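Local coordinates for ferrichrome ABC transporter substrate-binding protein (Staphylococcus pseudintermedius, PDB 5FLY), which probably binds ferrichrome-type iron(III) siderophores outside the membrane and hands them to an ABC transporter for iron uptake, at residues E17-P22 with P102-D107; K26-M31 with L84-N89. All coordinates share one frame; numbering follows the deposited sequence.

Contact 1. Residues E17-P22 with P102-D107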
loop_
_atom_site.group_PDB
_atom_site.type_symbol
_atom_site.label_atom_id
_atom_site.label_comp_id
_atom_site.label_asym_id
_atom_site.label_seq_id
_atom_site.Cartn_x
_atom_site.Cartn_y
_atom_site.Cartn_z
ATOM N N GLU A 17 -9.538 14.028 -15.104
ATOM C CA GLU A 17 -8.797 14.145 -16.343
ATOM C C GLU A 17 -9.126 12.922 -17.173
ATOM O O GLU A 17 -8.931 11.800 -16.717
ATOM C CB GLU A 17 -7.300 14.239 -16.079
ATOM C CG GLU A 17 -6.464 14.217 -17.341
ATOM C CD GLU A 17 -5.000 14.525 -17.094
ATOM O OE1 GLU A 17 -4.641 14.871 -15.942
ATOM O OE2 GLU A 17 -4.209 14.434 -18.065
ATOM N N LYS A 18 -9.646 13.145 -18.376
ATOM C CA LYS A 18 -9.977 12.052 -19.268
ATOM C C LYS A 18 -8.758 11.678 -20.064
ATOM O O LYS A 18 -8.158 12.516 -20.733
ATOM C CB LYS A 18 -11.123 12.423 -20.206
ATOM C CG LYS A 18 -12.464 12.480 -19.517
ATOM C CD LYS A 18 -13.606 12.503 -20.525
ATOM C CE LYS A 18 -14.821 11.756 -19.995
ATOM N NZ LYS A 18 -15.321 12.364 -18.723
ATOM N N ILE A 19 -8.393 10.409 -19.976
ATOM C CA ILE A 19 -7.224 9.897 -20.661
ATOM C C ILE A 19 -7.664 8.769 -21.584
ATOM O O ILE A 19 -8.185 7.766 -21.124
ATOM C CB ILE A 19 -6.179 9.404 -19.662
ATOM C CG1 ILE A 19 -5.788 10.556 -18.728
ATOM C CG2 ILE A 19 -4.965 8.827 -20.403
ATOM C CD1 ILE A 19 -4.853 10.168 -17.629
ATOM N N ASP A 20 -7.467 8.945 -22.888
ATOM C CA ASP A 20 -7.826 7.910 -23.850
ATOM C C ASP A 20 -6.807 6.759 -23.803
ATOM O O ASP A 20 -5.609 6.961 -24.016
ATOM C CB ASP A 20 -7.932 8.508 -25.268
ATOM C CG ASP A 20 -9.196 9.389 -25.460
ATOM O OD1 ASP A 20 -10.306 9.027 -25.003
ATOM O OD2 ASP A 20 -9.087 10.472 -26.067
ATOM N N ILE A 21 -7.291 5.557 -23.508
ATOM C CA ILE A 21 -6.446 4.367 -23.413
ATOM C C ILE A 21 -7.063 3.242 -24.242
ATOM O O ILE A 21 -8.207 3.355 -24.677
ATOM C CB ILE A 21 -6.265 3.917 -21.940
ATOM C CG1 ILE A 21 -7.596 3.482 -21.308
ATOM C CG2 ILE A 21 -5.631 5.052 -21.135
ATOM C CD1 ILE A 21 -7.401 2.669 -20.055
ATOM N N PRO A 22 -6.309 2.159 -24.476
ATOM C CA PRO A 22 -6.931 1.066 -25.221
ATOM C C PRO A 22 -8.150 0.514 -24.487
ATOM O O PRO A 22 -8.147 0.433 -23.263
ATOM C CB PRO A 22 -5.805 0.022 -25.323
ATOM C CG PRO A 22 -4.557 0.783 -25.126
ATOM C CD PRO A 22 -4.907 1.864 -24.143
ATOM N N PRO A 102 -0.135 6.044 -24.415
ATOM C CA PRO A 102 -1.071 6.563 -23.409
ATOM C C PRO A 102 -0.561 6.268 -22.006
ATOM O O PRO A 102 -0.199 5.125 -21.713
ATOM C CB PRO A 102 -2.362 5.807 -23.714
ATOM C CG PRO A 102 -2.292 5.565 -25.178
ATOM C CD PRO A 102 -0.843 5.321 -25.488
ATOM N N THR A 103 -0.514 7.300 -21.168
ATOM C CA THR A 103 0.113 7.217 -19.856
ATOM C C THR A 103 -0.850 7.719 -18.788
ATOM O O THR A 103 -1.370 8.841 -18.886
ATOM C CB THR A 103 1.428 8.036 -19.805
ATOM O OG1 THR A 103 2.419 7.421 -20.649
ATOM C CG2 THR A 103 1.974 8.120 -18.372
ATOM N N ILE A 104 -1.103 6.872 -17.791
ATOM C CA ILE A 104 -1.834 7.268 -16.587
ATOM C C ILE A 104 -0.846 7.447 -15.450
ATOM O O ILE A 104 -0.265 6.479 -14.937
ATOM C CB ILE A 104 -2.906 6.247 -16.166
ATOM C CG1 ILE A 104 -3.831 5.916 -17.340
ATOM C CG2 ILE A 104 -3.738 6.786 -15.043
ATOM C CD1 ILE A 104 -4.672 4.712 -17.098
ATOM N N ALA A 105 -0.660 8.707 -15.071
ATOM C CA ALA A 105 0.222 9.075 -13.983
ATOM C C ALA A 105 -0.627 9.390 -12.757
ATOM O O ALA A 105 -1.089 10.513 -12.540
ATOM C CB ALA A 105 1.078 10.237 -14.377
ATOM N N PHE A 106 -0.853 8.354 -11.970
ATOM C CA PHE A 106 -1.730 8.457 -10.820
ATOM C C PHE A 106 -1.235 9.415 -9.748
ATOM O O PHE A 106 -0.071 9.375 -9.338
ATOM C CB PHE A 106 -1.915 7.091 -10.177
ATOM C CG PHE A 106 -2.915 6.210 -10.879
ATOM C CD1 PHE A 106 -4.269 6.351 -10.630
ATOM C CD2 PHE A 106 -2.494 5.238 -11.770
ATOM C CE1 PHE A 106 -5.198 5.548 -11.285
ATOM C CE2 PHE A 106 -3.402 4.422 -12.404
ATOM C CZ PHE A 106 -4.760 4.588 -12.170
ATOM N N ASP A 107 -2.165 10.246 -9.292
ATOM C CA ASP A 107 -2.036 10.985 -8.030
ATOM C C ASP A 107 -2.512 10.001 -6.968
ATOM O O ASP A 107 -3.713 9.869 -6.709
ATOM C CB ASP A 107 -2.866 12.283 -8.058
ATOM C CG ASP A 107 -2.597 13.233 -6.871
ATOM O OD1 ASP A 107 -2.027 12.891 -5.815
ATOM O OD2 ASP A 107 -3.029 14.380 -7.005
#
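Ile19 and Ile21 of strand 15-22 meet Pro102 and Ile104 at the outer edge of a parallel sheet. Ile19 lies over the backbone of the other strand. Ile19 CG2 and CD1 both approach Thr103 O, each at 3.9 Å. Chi1 of -58° sets Ile19 CG1 beside the backbone N and puts CG2 anti to it. Ile19 CG2 is also 4.4 Å from Ile104 CG1. Ile21 comes in by its short branch: Ile21 CG2 sits 4.2 Å from Ile104 CD1. The two side chains cross at about a right angle. Ile21 CG2 is also 4.2 Å from Pro102 CB. Pro102 closes this end of the contact, with its CB 3.5 Å from Asp20 O. These touches are all van der Waals contacts. The strand axes stay 7.9 Å apart and their directions differ by 136°, so the strands are not paired as neighbours in a sheet.

Within segment 102-107, Ile104 CG2 rests 3.5 Å above one face of the Phe106 ring, toward its rim. Each strand has its backbone partners in its own sheet: Ile19 and Ile21 form backbone hydrogen bonds with Phe8 and Lys6 of strand 5-12, and strand 103-106 pairs with strand 84-88. The CB of Asp20 points away from the other segment, and its OD1 ligates a cadmium ion.

The contact thus joins the N-terminal hairpin to the edge of the sheet through branched aliphatic groups and one proline. Its chemistry implies cohesion by apolar burial, with little directional constraint from polar bonds.

Contact 2. Residues K26-M31 with L84-N89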
loop_
_atom_site.group_PDB
_atom_site.type_symbol
_atom_site.label_atom_id
_atom_site.label_comp_id
_atom_site.label_asym_id
_atom_site.label_seq_id
_atom_site.Cartn_x
_atom_site.Cartn_y
_atom_site.Cartn_z
ATOM N N LYS A 26 -3.128 -4.394 -24.312
ATOM C CA LYS A 26 -2.416 -5.615 -24.669
ATOM C C LYS A 26 -0.968 -5.628 -24.179
ATOM O O LYS A 26 -0.366 -6.690 -24.096
ATOM C CB LYS A 26 -2.416 -5.804 -26.195
ATOM C CG LYS A 26 -3.804 -5.951 -26.811
ATOM C CD LYS A 26 -4.547 -7.150 -26.264
ATOM C CE LYS A 26 -5.747 -7.485 -27.145
ATOM N NZ LYS A 26 -6.521 -8.658 -26.617
ATOM N N ARG A 27 -0.411 -4.456 -23.872
ATOM C CA ARG A 27 1.004 -4.349 -23.529
ATOM C C ARG A 27 1.185 -3.215 -22.531
ATOM O O ARG A 27 1.560 -2.113 -22.894
ATOM C CB ARG A 27 1.869 -4.113 -24.776
ATOM C CG ARG A 27 1.815 -5.242 -25.795
ATOM C CD ARG A 27 2.832 -5.039 -26.915
ATOM N NE ARG A 27 4.201 -5.119 -26.424
ATOM C CZ ARG A 27 4.834 -6.252 -26.139
ATOM N NH1 ARG A 27 4.212 -7.407 -26.290
ATOM N NH2 ARG A 27 6.077 -6.227 -25.677
ATOM N N ILE A 28 0.924 -3.520 -21.266
ATOM C CA ILE A 28 0.995 -2.540 -20.189
ATOM C C ILE A 28 2.365 -2.576 -19.549
ATOM O O ILE A 28 2.881 -3.647 -19.245
ATOM C CB ILE A 28 -0.055 -2.802 -19.092
ATOM C CG1 ILE A 28 -1.448 -2.927 -19.695
ATOM C CG2 ILE A 28 -0.030 -1.684 -18.037
ATOM C CD1 ILE A 28 -2.541 -3.185 -18.662
ATOM N N VAL A 29 2.964 -1.408 -19.354
ATOM C CA VAL A 29 4.162 -1.293 -18.536
ATOM C C VAL A 29 3.767 -0.562 -17.276
ATOM O O VAL A 29 3.264 0.553 -17.345
ATOM C CB VAL A 29 5.290 -0.557 -19.276
ATOM C CG1 VAL A 29 6.444 -0.198 -18.315
ATOM C CG2 VAL A 29 5.762 -1.410 -20.453
ATOM N N VAL A 30 3.943 -1.219 -16.133
ATOM C CA VAL A 30 3.574 -0.626 -14.853
ATOM C C VAL A 30 4.832 -0.138 -14.125
ATOM O O VAL A 30 5.562 -0.932 -13.528
ATOM C CB VAL A 30 2.797 -1.639 -13.978
ATOM C CG1 VAL A 30 2.319 -0.988 -12.690
ATOM C CG2 VAL A 30 1.626 -2.238 -14.752
ATOM N N MET A 31 5.087 1.166 -14.206
ATOM C CA MET A 31 6.259 1.764 -13.560
ATOM C C MET A 31 6.012 2.108 -12.091
ATOM O O MET A 31 6.963 2.275 -11.325
ATOM C CB MET A 31 6.697 3.022 -14.301
ATOM C CG MET A 31 7.285 2.759 -15.668
ATOM S SD MET A 31 8.592 1.493 -15.662
ATOM C CE MET A 31 9.734 2.159 -14.466
ATOM N N LEU A 84 0.045 1.057 -23.182
ATOM C CA LEU A 84 -0.405 1.763 -21.991
ATOM C C LEU A 84 0.719 1.745 -20.971
ATOM O O LEU A 84 1.319 0.693 -20.734
ATOM C CB LEU A 84 -1.676 1.110 -21.407
ATOM C CG LEU A 84 -2.212 1.710 -20.105
ATOM C CD1 LEU A 84 -2.680 3.137 -20.302
ATOM C CD2 LEU A 84 -3.360 0.859 -19.544
ATOM N N ILE A 85 0.978 2.907 -20.357
ATOM C CA ILE A 85 1.981 3.048 -19.306
ATOM C C ILE A 85 1.312 3.562 -18.038
ATOM O O ILE A 85 0.498 4.466 -18.117
ATOM C CB ILE A 85 3.095 4.023 -19.727
ATOM C CG1 ILE A 85 3.804 3.507 -20.988
ATOM C CG2 ILE A 85 4.078 4.245 -18.588
ATOM C CD1 ILE A 85 4.633 4.561 -21.697
ATOM N N ILE A 86 1.623 2.940 -16.896
ATOM C CA ILE A 86 1.093 3.327 -15.594
ATOM C C ILE A 86 2.236 3.809 -14.726
ATOM O O ILE A 86 3.223 3.113 -14.564
ATOM C CB ILE A 86 0.391 2.147 -14.855
ATOM C CG1 ILE A 86 -0.611 1.434 -15.761
ATOM C CG2 ILE A 86 -0.264 2.633 -13.544
ATOM C CD1 ILE A 86 -1.737 2.291 -16.233
ATOM N N THR A 87 2.113 5.014 -14.177
ATOM C CA THR A 87 3.141 5.537 -13.283
ATOM C C THR A 87 2.502 6.449 -12.244
ATOM O O THR A 87 1.275 6.450 -12.082
ATOM C CB THR A 87 4.257 6.293 -14.067
ATOM O OG1 THR A 87 5.381 6.515 -13.199
ATOM C CG2 THR A 87 3.739 7.603 -14.678
ATOM N N TYR A 88 3.333 7.192 -11.517
ATOM C CA TYR A 88 2.855 8.176 -10.536
ATOM C C TYR A 88 3.000 9.567 -11.103
ATOM O O TYR A 88 3.861 9.818 -11.942
ATOM C CB TYR A 88 3.640 8.139 -9.222
ATOM C CG TYR A 88 3.704 6.838 -8.466
ATOM C CD1 TYR A 88 2.617 6.354 -7.751
ATOM C CD2 TYR A 88 4.896 6.138 -8.405
ATOM C CE1 TYR A 88 2.718 5.176 -7.038
ATOM C CE2 TYR A 88 5.003 4.966 -7.709
ATOM C CZ TYR A 88 3.920 4.494 -7.022
ATOM O OH TYR A 88 4.081 3.318 -6.336
ATOM N N ASN A 89 2.192 10.496 -10.616
ATOM C CA ASN A 89 2.323 11.862 -11.078
ATOM C C ASN A 89 3.639 12.477 -10.583
ATOM O O ASN A 89 4.049 13.516 -11.090
ATOM C CB ASN A 89 1.096 12.697 -10.659
ATOM C CG ASN A 89 1.039 12.987 -9.169
ATOM O OD1 ASN A 89 1.647 12.289 -8.365
ATOM N ND2 ASN A 89 0.277 14.016 -8.800
HETATM O O HOH W 1 6.995 5.696 -11.001
#
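Val29 and Ile86 carry the backbone bonds that join these two parallel strands. Val29 N donates to Leu84 O at 3.0 Å. Val29 O in turn accepts from Ile86 N at 2.9 Å. Met31 N then reaches Ile86 O at 2.7 Å, with a more bent N-H...O angle of 144°. Ile28 CA adds a CH...O contact to Leu84 O at 3.3 Å.

Beyond Met31 a water continues the link. It donates to Thr87 OG1 at 2.8 Å and weakly to Met31 O. Thr87 OG1 lies anti to its own backbone N, chi1 -167°, which places it near Met31 CB as well; it is also hydrogen-bonded to Asp91 OD2.

On one face, Ile28 CG2 packs against Ile86 CG1 at 3.9 Å, and Ile28 CD1 meets Leu84 CD2. Val30 CG1 continues this apolar row against Ile86 CB. Val29 and Ile85 point to the other face. Beside the strand start, the carboxylate of Asp83 accepts hydrogen bonds from the backbone N of both Lys26 and Arg27.

Strand 28-30 is the central strand of a five-stranded parallel sheet of order 3-2-1-4-5, flanked by helices, and 84-88 lies next to it. This Rossmann-like lobe is characteristic of class III solute-binding proteins.

In the fold
Contact 2 is buried within the parallel sheet, whereas contact 1 is partly buried at its margin. They share that sheet, since strands 84-88 and 103-106 are neighbours in it. Pro102 O probably accepts from Ile85 N at 2.9 Å, and Phe106 O from Asn89 N at 2.8 Å. Both segments of contact 2 lie in the chain between the two segments of contact 1, so it is nested inside the loop that contact 1 closes. Their chemistry follows their place. Regular backbone bonds fix the register in 26-31 with 84-89. Van der Waals contacts, mostly of side chains, bring 17-22 to 102-107, covering the last strand of the sheet with a separate hairpin.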